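Local coordinates for Rep protein (Adeno-associated virus - 5, PDB 1M55) that probably cuts viral DNA at its replication origin during rolling-circle-type replication, using the metal-binding nuclease domain of the Rep protein, at residues F4-V9 / H91-T96; K76-F81 / Q163-N168; Q110-L115 / D129-T134. All blocks are in the same frame, centred on the assembly; numbering follows the deposited sequence.

Interaction 1 of 3, residues F4-V9 / H91-T96. With ZN (zinc ion), chain C; ZN (zinc ion), chain D.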
loop_
_atom_site.group_PDB
_atom_site.type_symbol
_atom_site.label_atom_id
_atom_site.label_comp_id
_atom_site.label_asym_id
_atom_site.label_seq_id
_atom_site.Cartn_x
_atom_site.Cartn_y
_atom_site.Cartn_z
ATOM N N PHE A 4 8.502 1.524 -11.559
ATOM C CA PHE A 4 8.238 1.441 -10.124
ATOM C C PHE A 4 8.724 0.143 -9.499
ATOM O O PHE A 4 8.849 -0.880 -10.175
ATOM C CB PHE A 4 6.722 1.486 -9.859
ATOM C CG PHE A 4 6.032 2.705 -10.392
ATOM C CD1 PHE A 4 5.699 2.800 -11.739
ATOM C CD2 PHE A 4 5.713 3.760 -9.548
ATOM C CE1 PHE A 4 5.061 3.934 -12.238
ATOM C CE2 PHE A 4 5.077 4.895 -10.035
ATOM C CZ PHE A 4 4.751 4.984 -11.381
ATOM N N TYR A 5 8.976 0.198 -8.196
ATOM C CA TYR A 5 9.344 -0.978 -7.413
ATOM C C TYR A 5 8.028 -1.282 -6.703
ATOM O O TYR A 5 7.174 -0.395 -6.587
ATOM C CB TYR A 5 10.377 -0.644 -6.329
ATOM C CG TYR A 5 11.786 -0.419 -6.817
ATOM C CD1 TYR A 5 12.458 0.766 -6.529
ATOM C CD2 TYR A 5 12.463 -1.407 -7.535
ATOM C CE1 TYR A 5 13.774 0.963 -6.936
ATOM C CE2 TYR A 5 13.775 -1.220 -7.950
ATOM C CZ TYR A 5 14.426 -0.035 -7.647
ATOM O OH TYR A 5 15.726 0.148 -8.061
ATOM N N GLU A 6 7.837 -2.528 -6.277
ATOM C CA GLU A 6 6.631 -2.885 -5.542
ATOM C C GLU A 6 7.004 -3.523 -4.224
ATOM O O GLU A 6 7.800 -4.463 -4.176
ATOM C CB GLU A 6 5.721 -3.857 -6.299
ATOM C CG GLU A 6 4.458 -4.200 -5.478
ATOM C CD GLU A 6 3.578 -5.265 -6.106
ATOM O OE1 GLU A 6 4.067 -6.392 -6.333
ATOM O OE2 GLU A 6 2.385 -4.984 -6.342
ATOM N N VAL A 7 6.452 -2.979 -3.150
ATOM C CA VAL A 7 6.677 -3.523 -1.825
ATOM C C VAL A 7 5.295 -3.838 -1.276
ATOM O O VAL A 7 4.402 -2.983 -1.295
ATOM C CB VAL A 7 7.390 -2.514 -0.897
ATOM C CG1 VAL A 7 7.600 -3.133 0.477
ATOM C CG2 VAL A 7 8.725 -2.091 -1.502
ATOM N N ILE A 8 5.081 -5.087 -0.882
ATOM C CA ILE A 8 3.794 -5.461 -0.321
ATOM C C ILE A 8 3.932 -5.485 1.194
ATOM O O ILE A 8 4.852 -6.109 1.735
ATOM C CB ILE A 8 3.293 -6.823 -0.854
ATOM C CG1 ILE A 8 2.987 -6.709 -2.352
ATOM C CG2 ILE A 8 2.030 -7.256 -0.100
ATOM C CD1 ILE A 8 2.550 -8.012 -2.999
ATOM N N VAL A 9 3.077 -4.718 1.860
ATOM C CA VAL A 9 3.091 -4.650 3.309
ATOM C C VAL A 9 1.824 -5.274 3.884
ATOM O O VAL A 9 0.712 -4.834 3.583
ATOM C CB VAL A 9 3.199 -3.186 3.815
ATOM C CG1 VAL A 9 3.239 -3.158 5.344
ATOM C CG2 VAL A 9 4.440 -2.515 3.248
ATOM N N HIS A 91 -0.300 -2.844 -1.683
ATOM C CA HIS A 91 0.563 -2.984 -2.852
ATOM C C HIS A 91 1.121 -1.572 -2.927
ATOM O O HIS A 91 0.387 -0.620 -3.218
ATOM C CB HIS A 91 -0.234 -3.286 -4.121
ATOM C CG HIS A 91 -0.702 -4.701 -4.209
ATOM N ND1 HIS A 91 -0.033 -5.693 -4.891
ATOM C CD2 HIS A 91 -1.792 -5.296 -3.664
ATOM C CE1 HIS A 91 -0.719 -6.833 -4.745
ATOM N NE2 HIS A 91 -1.793 -6.640 -4.009
ATOM N N THR A 92 2.393 -1.429 -2.583
ATOM C CA THR A 92 3.036 -0.127 -2.564
ATOM C C THR A 92 3.961 0.068 -3.762
ATOM O O THR A 92 5.074 -0.467 -3.789
ATOM C CB THR A 92 3.820 0.045 -1.242
ATOM O OG1 THR A 92 3.018 -0.445 -0.156
ATOM C CG2 THR A 92 4.150 1.507 -0.992
ATOM N N LEU A 93 3.471 0.783 -4.773
ATOM C CA LEU A 93 4.263 1.064 -5.964
ATOM C C LEU A 93 4.879 2.446 -5.813
ATOM O O LEU A 93 4.162 3.442 -5.677
ATOM C CB LEU A 93 3.396 1.044 -7.225
ATOM C CG LEU A 93 2.775 -0.270 -7.691
ATOM C CD1 LEU A 93 1.931 -0.003 -8.933
ATOM C CD2 LEU A 93 3.863 -1.278 -7.993
ATOM N N VAL A 94 6.204 2.506 -5.818
ATOM C CA VAL A 94 6.901 3.780 -5.696
ATOM C C VAL A 94 7.915 3.838 -6.831
ATOM O O VAL A 94 8.571 2.838 -7.135
ATOM C CB VAL A 94 7.603 3.919 -4.335
ATOM C CG1 VAL A 94 8.093 5.342 -4.160
ATOM C CG2 VAL A 94 6.639 3.565 -3.207
ATOM N N GLU A 95 8.032 4.993 -7.479
ATOM C CA GLU A 95 8.956 5.108 -8.601
ATOM C C GLU A 95 10.395 4.810 -8.204
ATOM O O GLU A 95 10.809 5.072 -7.076
ATOM C CB GLU A 95 8.838 6.466 -9.286
ATOM C CG GLU A 95 9.465 7.611 -8.541
ATOM C CD GLU A 95 9.336 8.910 -9.301
ATOM O OE1 GLU A 95 9.582 8.919 -10.526
ATOM O OE2 GLU A 95 8.977 9.921 -8.670
ATOM N N THR A 96 11.149 4.261 -9.151
ATOM C CA THR A 96 12.538 3.868 -8.934
ATOM C C THR A 96 13.557 5.004 -8.824
ATOM O O THR A 96 14.640 4.817 -8.267
ATOM C CB THR A 96 13.003 2.931 -10.063
ATOM O OG1 THR A 96 12.884 3.607 -11.323
ATOM C CG2 THR A 96 12.148 1.679 -10.101
HETATM ZN ZN ZN C . -3.177 -7.877 -3.261
HETATM ZN ZN ZN D . 9.574 11.849 -9.443
HETATM O O HOH W 1 11.640 11.195 -10.430
HETATM O O HOH W 2 7.721 12.887 -8.375
#
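Glu-6 and His-91 make the polar side-chain contact: His-91 ND1 donates to Glu-6 OE2 at 2.9 Å, almost straight (168°). The acceptor lies in the imidazole plane, whereas the donor stands above the carboxylate plane. With Glu-6 CG anti to its N (chi1 -180°), the extended chain runs beside the imidazole. Tyr-149 also bonds OE2 and Thr-134 holds OE1, so the second-shell carboxylate is itself fixed and probably limits rotation of the imidazole. His-91 NE2 binds a zinc ion at 2.0 Å; Glu-82 and His-89 complete that site, and the His-Leu-His run matches the HUH motif of Rep nucleases. At the far end Glu-95 OE2 binds a second zinc ion at 2.2 Å, with Gln-73 and two waters, and also accepts a hydrogen bond from Lys-76 N.

Backbone pairing is antiparallel. Tyr-5 N reaches Val-94 O at 2.9 Å, and Val-7 O receives Thr-92 N at 2.8 Å.

Apolar contacts follow. Thr-96 CG2 sits over the Tyr-5 ring as a CH-pi contact, 3.6 Å from the centroid, and Leu-93 CD2 lies 3.6 Å from Glu-6 CB.

Helix 50-71 covers the Val-7, Thr-92 and Val-94 face, helix 149-154 packs against Leu-93 and His-91, and strands 77-83 and 131-133 extend the sheet.

Interaction 2 of 3, residues K76-F81 / Q163-N168; sequences KFFVQF and QWAWTN
Strands 77-81 and 163-167 run antiparallel at 172°, with Val-79 and Trp-166 joined by two bonds, Val-79 N to Trp-166 O at 2.9 Å and Trp-166 N to Val-79 O at 2.8 Å. One end carries a classic beta bulge: Phe-81 O accepts both Gln-163 N (2.9 Å) and Trp-164 N (3.3 Å) from the same face of its carbonyl plane, which sets two residues against one.

At the other end side chains supplement a weakened ladder, in which Asn-168 N gives Phe-77 O only a weak bond. Asn-168 OD1 receives Phe-77 N at 2.8 Å, standing in for a main-chain acceptor, and its ND2 is held by Ser-75 O. Thus fixed, OD1 lies over one face of the Phe-77 ring and ND2 comes close to CE2, with the planes 34° apart; chi1 of 59° sets Asn-168 CG between the backbone N and the carbonyl carbon. Thr-167 OG1 donates to Phe-77 O at 2.7 Å in the carbonyl plane, and Lys-76, bent at chi2, brings NZ to 3.0 Å from Asn-168 O.

Apolar packing runs along the Val-79 and Phe-81 side. The six-membered part of the Trp-166 indole meets both residues, CE3 touching Val-79 CG1 at 3.9 Å and CZ3 reaching Phe-81 CB, while Gln-163 CB abuts Phe-81 CD1. Phe-78 CD1 presses on Thr-167 CB from the reverse face.

Strand 77-83 also pairs with strand 88-95, so this contact continues the central sheet. Helix 50-71 packs on Phe-77, Phe-81 and Trp-164, and its Arg-60 makes a cation-pi contact with Trp-166; helix 149-154 covers Phe-78.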
loop_
_atom_site.group_PDB
_atom_site.type_symbol
_atom_site.label_atom_id
_atom_site.label_comp_id
_atom_site.label_asym_id
_atom_site.label_seq_id
_atom_site.Cartn_x
_atom_site.Cartn_y
_atom_site.Cartn_z
ATOM N N LYS A 76 6.728 9.628 -6.916
ATOM C CA LYS A 76 5.408 9.281 -7.428
ATOM C C LYS A 76 5.081 7.898 -6.879
ATOM O O LYS A 76 5.983 7.059 -6.708
ATOM C CB LYS A 76 5.413 9.245 -8.957
ATOM C CG LYS A 76 5.533 10.612 -9.613
ATOM C CD LYS A 76 4.335 11.486 -9.279
ATOM C CE LYS A 76 4.400 12.822 -10.003
ATOM N NZ LYS A 76 3.157 13.616 -9.804
ATOM N N PHE A 77 3.801 7.659 -6.613
ATOM C CA PHE A 77 3.367 6.385 -6.060
ATOM C C PHE A 77 1.920 6.076 -6.390
ATOM O O PHE A 77 1.149 6.957 -6.783
ATOM C CB PHE A 77 3.499 6.401 -4.518
ATOM C CG PHE A 77 2.567 7.384 -3.827
ATOM C CD1 PHE A 77 1.251 7.031 -3.515
ATOM C CD2 PHE A 77 3.000 8.670 -3.515
ATOM C CE1 PHE A 77 0.382 7.947 -2.906
ATOM C CE2 PHE A 77 2.140 9.594 -2.905
ATOM C CZ PHE A 77 0.830 9.230 -2.602
ATOM N N PHE A 78 1.582 4.798 -6.254
ATOM C CA PHE A 78 0.223 4.307 -6.394
ATOM C C PHE A 78 0.191 3.196 -5.355
ATOM O O PHE A 78 0.952 2.235 -5.445
ATOM C CB PHE A 78 -0.110 3.752 -7.781
ATOM C CG PHE A 78 -1.565 3.374 -7.925
ATOM C CD1 PHE A 78 -2.499 4.304 -8.374
ATOM C CD2 PHE A 78 -2.015 2.111 -7.533
ATOM C CE1 PHE A 78 -3.863 3.985 -8.424
ATOM C CE2 PHE A 78 -3.371 1.785 -7.581
ATOM C CZ PHE A 78 -4.297 2.728 -8.026
ATOM N N VAL A 79 -0.623 3.387 -4.326
ATOM C CA VAL A 79 -0.736 2.431 -3.235
ATOM C C VAL A 79 -2.169 1.934 -3.152
ATOM O O VAL A 79 -3.110 2.732 -3.112
ATOM C CB VAL A 79 -0.350 3.099 -1.891
ATOM C CG1 VAL A 79 -0.486 2.117 -0.734
ATOM C CG2 VAL A 79 1.076 3.636 -1.961
ATOM N N GLN A 80 -2.340 0.618 -3.164
ATOM C CA GLN A 80 -3.672 0.041 -3.075
ATOM C C GLN A 80 -3.789 -0.890 -1.869
ATOM O O GLN A 80 -2.968 -1.791 -1.683
ATOM C CB GLN A 80 -4.033 -0.696 -4.369
ATOM C CG GLN A 80 -5.439 -1.268 -4.369
ATOM C CD GLN A 80 -5.953 -1.517 -5.766
ATOM O OE1 GLN A 80 -6.268 -0.582 -6.491
ATOM N NE2 GLN A 80 -6.041 -2.781 -6.151
ATOM N N PHE A 81 -4.786 -0.619 -1.029
ATOM C CA PHE A 81 -5.060 -1.407 0.170
ATOM C C PHE A 81 -6.101 -2.471 -0.189
ATOM O O PHE A 81 -7.175 -2.153 -0.717
ATOM C CB PHE A 81 -5.586 -0.491 1.283
ATOM C CG PHE A 81 -5.807 -1.187 2.599
ATOM C CD1 PHE A 81 -6.945 -0.923 3.354
ATOM C CD2 PHE A 81 -4.886 -2.115 3.078
ATOM C CE1 PHE A 81 -7.166 -1.579 4.566
ATOM C CE2 PHE A 81 -5.100 -2.774 4.291
ATOM C CZ PHE A 81 -6.243 -2.504 5.032
ATOM N N GLN A 163 -10.040 -2.210 -0.909
ATOM C CA GLN A 163 -10.436 -1.516 0.309
ATOM C C GLN A 163 -10.261 -0.004 0.173
ATOM O O GLN A 163 -11.128 0.763 0.593
ATOM C CB GLN A 163 -9.634 -2.040 1.499
ATOM C CG GLN A 163 -10.006 -3.452 1.935
ATOM C CD GLN A 163 -11.284 -3.492 2.749
ATOM O OE1 GLN A 163 -11.456 -2.714 3.689
ATOM N NE2 GLN A 163 -12.181 -4.405 2.406
ATOM N N TRP A 164 -9.161 0.419 -0.448
ATOM C CA TRP A 164 -8.873 1.842 -0.630
ATOM C C TRP A 164 -7.637 1.970 -1.514
ATOM O O TRP A 164 -6.940 0.988 -1.757
ATOM C CB TRP A 164 -8.581 2.484 0.734
ATOM C CG TRP A 164 -8.902 3.949 0.839
ATOM C CD1 TRP A 164 -8.055 4.993 0.622
ATOM C CD2 TRP A 164 -10.145 4.521 1.261
ATOM N NE1 TRP A 164 -8.689 6.183 0.893
ATOM C CE2 TRP A 164 -9.974 5.922 1.287
ATOM C CE3 TRP A 164 -11.387 3.986 1.628
ATOM C CZ2 TRP A 164 -10.997 6.797 1.666
ATOM C CZ3 TRP A 164 -12.407 4.857 2.003
ATOM C CH2 TRP A 164 -12.203 6.248 2.019
ATOM N N ALA A 165 -7.364 3.179 -1.994
ATOM C CA ALA A 165 -6.184 3.415 -2.814
ATOM C C ALA A 165 -5.825 4.893 -2.763
ATOM O O ALA A 165 -6.689 5.738 -2.520
ATOM C CB ALA A 165 -6.414 2.962 -4.260
ATOM N N TRP A 166 -4.545 5.185 -2.969
ATOM C CA TRP A 166 -4.027 6.551 -2.944
ATOM C C TRP A 166 -2.988 6.680 -4.050
ATOM O O TRP A 166 -2.293 5.716 -4.377
ATOM C CB TRP A 166 -3.302 6.840 -1.621
ATOM C CG TRP A 166 -4.065 6.594 -0.352
ATOM C CD1 TRP A 166 -4.684 7.534 0.426
ATOM C CD2 TRP A 166 -4.171 5.352 0.361
ATOM N NE1 TRP A 166 -5.149 6.958 1.586
ATOM C CE2 TRP A 166 -4.849 5.621 1.572
ATOM C CE3 TRP A 166 -3.749 4.041 0.096
ATOM C CZ2 TRP A 166 -5.113 4.626 2.522
ATOM C CZ3 TRP A 166 -4.010 3.052 1.041
ATOM C CH2 TRP A 166 -4.686 3.352 2.240
ATOM N N THR A 167 -2.834 7.885 -4.586
ATOM C CA THR A 167 -1.841 8.116 -5.627
ATOM C C THR A 167 -1.626 9.601 -5.858
ATOM O O THR A 167 -2.504 10.420 -5.555
ATOM C CB THR A 167 -2.266 7.486 -6.977
ATOM O OG1 THR A 167 -1.202 7.619 -7.926
ATOM C CG2 THR A 167 -3.510 8.166 -7.528
ATOM N N ASN A 168 -0.428 9.943 -6.319
ATOM C CA ASN A 168 -0.120 11.324 -6.661
ATOM C C ASN A 168 0.132 11.390 -8.172
ATOM O O ASN A 168 0.711 12.350 -8.678
ATOM C CB ASN A 168 1.045 11.902 -5.838
ATOM C CG ASN A 168 2.337 11.133 -6.004
ATOM O OD1 ASN A 168 2.389 10.105 -6.678
ATOM N ND2 ASN A 168 3.392 11.620 -5.365
#

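Interaction 3 of 3, residues Q110-L115 / D129-T134; sequences QIRAQL and DWVAIT
Helix 101-118 packs against strand 131-133 of the central sheet and the residue just before it, meeting them through Arg-112 and Leu-115 on one side and Trp-130 and Val-131 on the other. The two helical residues are three apart and so present neighbouring side chains on one flank of the helix.

Trp-130 receives both of them. Arg-112 CG approaches Trp-130 CZ2 obliquely at 3.6 Å, and the next methylene, CD, lies 3.8 Å from Trp-130 NE1. Leu-115 CB comes instead to the ring edge, near its plane, 3.9 Å from Trp-130 CH2. Val-131 CG2 stands over one face of the same indole, offset toward the rim, and also touches Arg-112 CG at 3.9 Å; the aliphatic part of the arginine is therefore packed against both residues.

The polar end is tied through water. Arg-112 starts with CG anti to the backbone N (chi1 178°), then folds at chi3 (59°), which carries the guanidinium back beside the strand. Arg-112 NH1 donates to a water at 3.2 Å, and that water donates to Val-131 O at 2.9 Å. Both the water and the carbonyl oxygen lie at the guanidinium edge, near its plane, but Arg-112 NH1 and Val-131 O are 3.6 Å apart and the link is indirect.

Strand 131-133 pairs with strand 3-10, and Val-131 also packs on Val-7 and Val-108: helix-on-sheet packing of an alpha+beta fold, a central antiparallel sheet flanked by helices as in HUH Rep nucleases.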
loop_
_atom_site.group_PDB
_atom_site.type_symbol
_atom_site.label_atom_id
_atom_site.label_comp_id
_atom_site.label_asym_id
_atom_site.label_seq_id
_atom_site.Cartn_x
_atom_site.Cartn_y
_atom_site.Cartn_z
ATOM N N GLN A 110 15.174 -0.380 6.623
ATOM C CA GLN A 110 15.134 0.808 7.473
ATOM C C GLN A 110 13.701 1.327 7.590
ATOM O O GLN A 110 13.282 1.778 8.659
ATOM C CB GLN A 110 16.053 1.900 6.922
ATOM C CG GLN A 110 17.534 1.604 7.105
ATOM C CD GLN A 110 18.427 2.693 6.538
ATOM O OE1 GLN A 110 18.235 3.882 6.812
ATOM N NE2 GLN A 110 19.415 2.294 5.745
ATOM N N ILE A 111 12.954 1.274 6.489
ATOM C CA ILE A 111 11.567 1.722 6.503
ATOM C C ILE A 111 10.763 0.824 7.443
ATOM O O ILE A 111 9.964 1.313 8.239
ATOM C CB ILE A 111 10.941 1.716 5.093
ATOM C CG1 ILE A 111 11.685 2.710 4.192
ATOM C CG2 ILE A 111 9.465 2.085 5.180
ATOM C CD1 ILE A 111 11.186 2.764 2.765
ATOM N N ARG A 112 10.999 -0.485 7.375
ATOM C CA ARG A 112 10.304 -1.426 8.250
ATOM C C ARG A 112 10.569 -1.076 9.717
ATOM O O ARG A 112 9.645 -1.051 10.533
ATOM C CB ARG A 112 10.747 -2.864 7.963
ATOM C CG ARG A 112 10.105 -3.899 8.882
ATOM C CD ARG A 112 10.401 -5.319 8.437
ATOM N NE ARG A 112 11.832 -5.602 8.405
ATOM C CZ ARG A 112 12.482 -6.046 7.332
ATOM N NH1 ARG A 112 11.832 -6.264 6.192
ATOM N NH2 ARG A 112 13.789 -6.257 7.392
ATOM N N ALA A 113 11.829 -0.792 10.040
ATOM C CA ALA A 113 12.202 -0.425 11.404
ATOM C C ALA A 113 11.460 0.844 11.843
ATOM O O ALA A 113 11.005 0.949 12.986
ATOM C CB ALA A 113 13.708 -0.227 11.500
ATOM N N GLN A 114 11.332 1.804 10.929
ATOM C CA GLN A 114 10.627 3.050 11.223
ATOM C C GLN A 114 9.142 2.772 11.474
ATOM O O GLN A 114 8.534 3.360 12.373
ATOM C CB GLN A 114 10.809 4.047 10.075
ATOM C CG GLN A 114 9.996 5.332 10.199
ATOM C CD GLN A 114 10.491 6.274 11.292
ATOM O OE1 GLN A 114 11.305 5.907 12.140
ATOM N NE2 GLN A 114 9.990 7.499 11.275
ATOM N N LEU A 115 8.557 1.869 10.690
ATOM C CA LEU A 115 7.151 1.513 10.868
ATOM C C LEU A 115 6.933 0.903 12.253
ATOM O O LEU A 115 5.963 1.225 12.941
ATOM C CB LEU A 115 6.706 0.513 9.795
ATOM C CG LEU A 115 6.588 1.055 8.369
ATOM C CD1 LEU A 115 6.309 -0.075 7.393
ATOM C CD2 LEU A 115 5.485 2.094 8.312
ATOM N N ASP A 129 7.186 -12.250 6.744
ATOM C CA ASP A 129 7.504 -11.381 5.611
ATOM C C ASP A 129 6.471 -10.277 5.449
ATOM O O ASP A 129 5.957 -10.061 4.353
ATOM C CB ASP A 129 7.577 -12.203 4.311
ATOM C CG ASP A 129 8.600 -13.328 4.380
ATOM O OD1 ASP A 129 9.717 -13.105 4.898
ATOM O OD2 ASP A 129 8.283 -14.440 3.907
ATOM N N TRP A 130 6.190 -9.558 6.532
ATOM C CA TRP A 130 5.186 -8.507 6.468
ATOM C C TRP A 130 5.558 -7.285 5.621
ATOM O O TRP A 130 4.691 -6.493 5.275
ATOM C CB TRP A 130 4.666 -8.140 7.864
ATOM C CG TRP A 130 5.591 -7.345 8.710
ATOM C CD1 TRP A 130 6.671 -7.803 9.412
ATOM C CD2 TRP A 130 5.506 -5.940 8.969
ATOM N NE1 TRP A 130 7.263 -6.765 10.091
ATOM C CE2 TRP A 130 6.570 -5.610 9.838
ATOM C CE3 TRP A 130 4.630 -4.925 8.554
ATOM C CZ2 TRP A 130 6.784 -4.307 10.298
ATOM C CZ3 TRP A 130 4.843 -3.628 9.015
ATOM C CH2 TRP A 130 5.913 -3.334 9.878
ATOM N N VAL A 131 6.844 -7.106 5.331
ATOM C CA VAL A 131 7.293 -6.021 4.452
ATOM C C VAL A 131 8.161 -6.745 3.430
ATOM O O VAL A 131 9.292 -7.136 3.735
ATOM C CB VAL A 131 8.123 -4.944 5.181
ATOM C CG1 VAL A 131 8.606 -3.892 4.181
ATOM C CG2 VAL A 131 7.284 -4.270 6.250
ATOM N N ALA A 132 7.615 -6.970 2.240
ATOM C CA ALA A 132 8.327 -7.716 1.209
ATOM C C ALA A 132 8.460 -7.020 -0.140
ATOM O O ALA A 132 7.473 -6.555 -0.713
ATOM C CB ALA A 132 7.653 -9.079 1.016
ATOM N N ILE A 133 9.685 -6.970 -0.654
ATOM C CA ILE A 133 9.946 -6.375 -1.963
ATOM C C ILE A 133 9.621 -7.449 -3.008
ATOM O O ILE A 133 10.075 -8.594 -2.894
ATOM C CB ILE A 133 11.435 -5.999 -2.135
ATOM C CG1 ILE A 133 11.866 -5.002 -1.059
ATOM C CG2 ILE A 133 11.670 -5.415 -3.526
ATOM C CD1 ILE A 133 13.367 -4.797 -0.998
ATOM N N THR A 134 8.823 -7.100 -4.007
ATOM C CA THR A 134 8.486 -8.062 -5.045
ATOM C C THR A 134 9.723 -8.319 -5.907
ATOM O O THR A 134 10.406 -7.381 -6.338
ATOM C CB THR A 134 7.314 -7.568 -5.910
ATOM O OG1 THR A 134 6.182 -7.330 -5.066
ATOM C CG2 THR A 134 6.939 -8.608 -6.959
HETATM O O HOH W 3 12.041 -6.545 3.033
#

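Overall arrangement
All three contacts are mostly buried. Interactions 1 and 2 are strand pairs in one antiparallel sheet, centred about 8 and 6 Å from the chain centre; interaction 3, a helix against an outlying strand, lies about 12 Å out, is partly exposed at Arg-112 and buries 234 Å² against 617 and 684 Å². The first two share a seam between strands 88-95 and 77-83: His-91 N bonds Gln-80 O, and Glu-95 OE2 meets Lys-76 N at 2.9 Å. Interaction 3 joins the sheet through strand 3-10, where Ile-8 N bonds Ala-132 O. Chemistry varies accordingly: metal ligation and a buried carboxylate in interaction 1, a bulge and aromatic packing in interaction 2, aliphatic-indole packing with a water bridge in interaction 3.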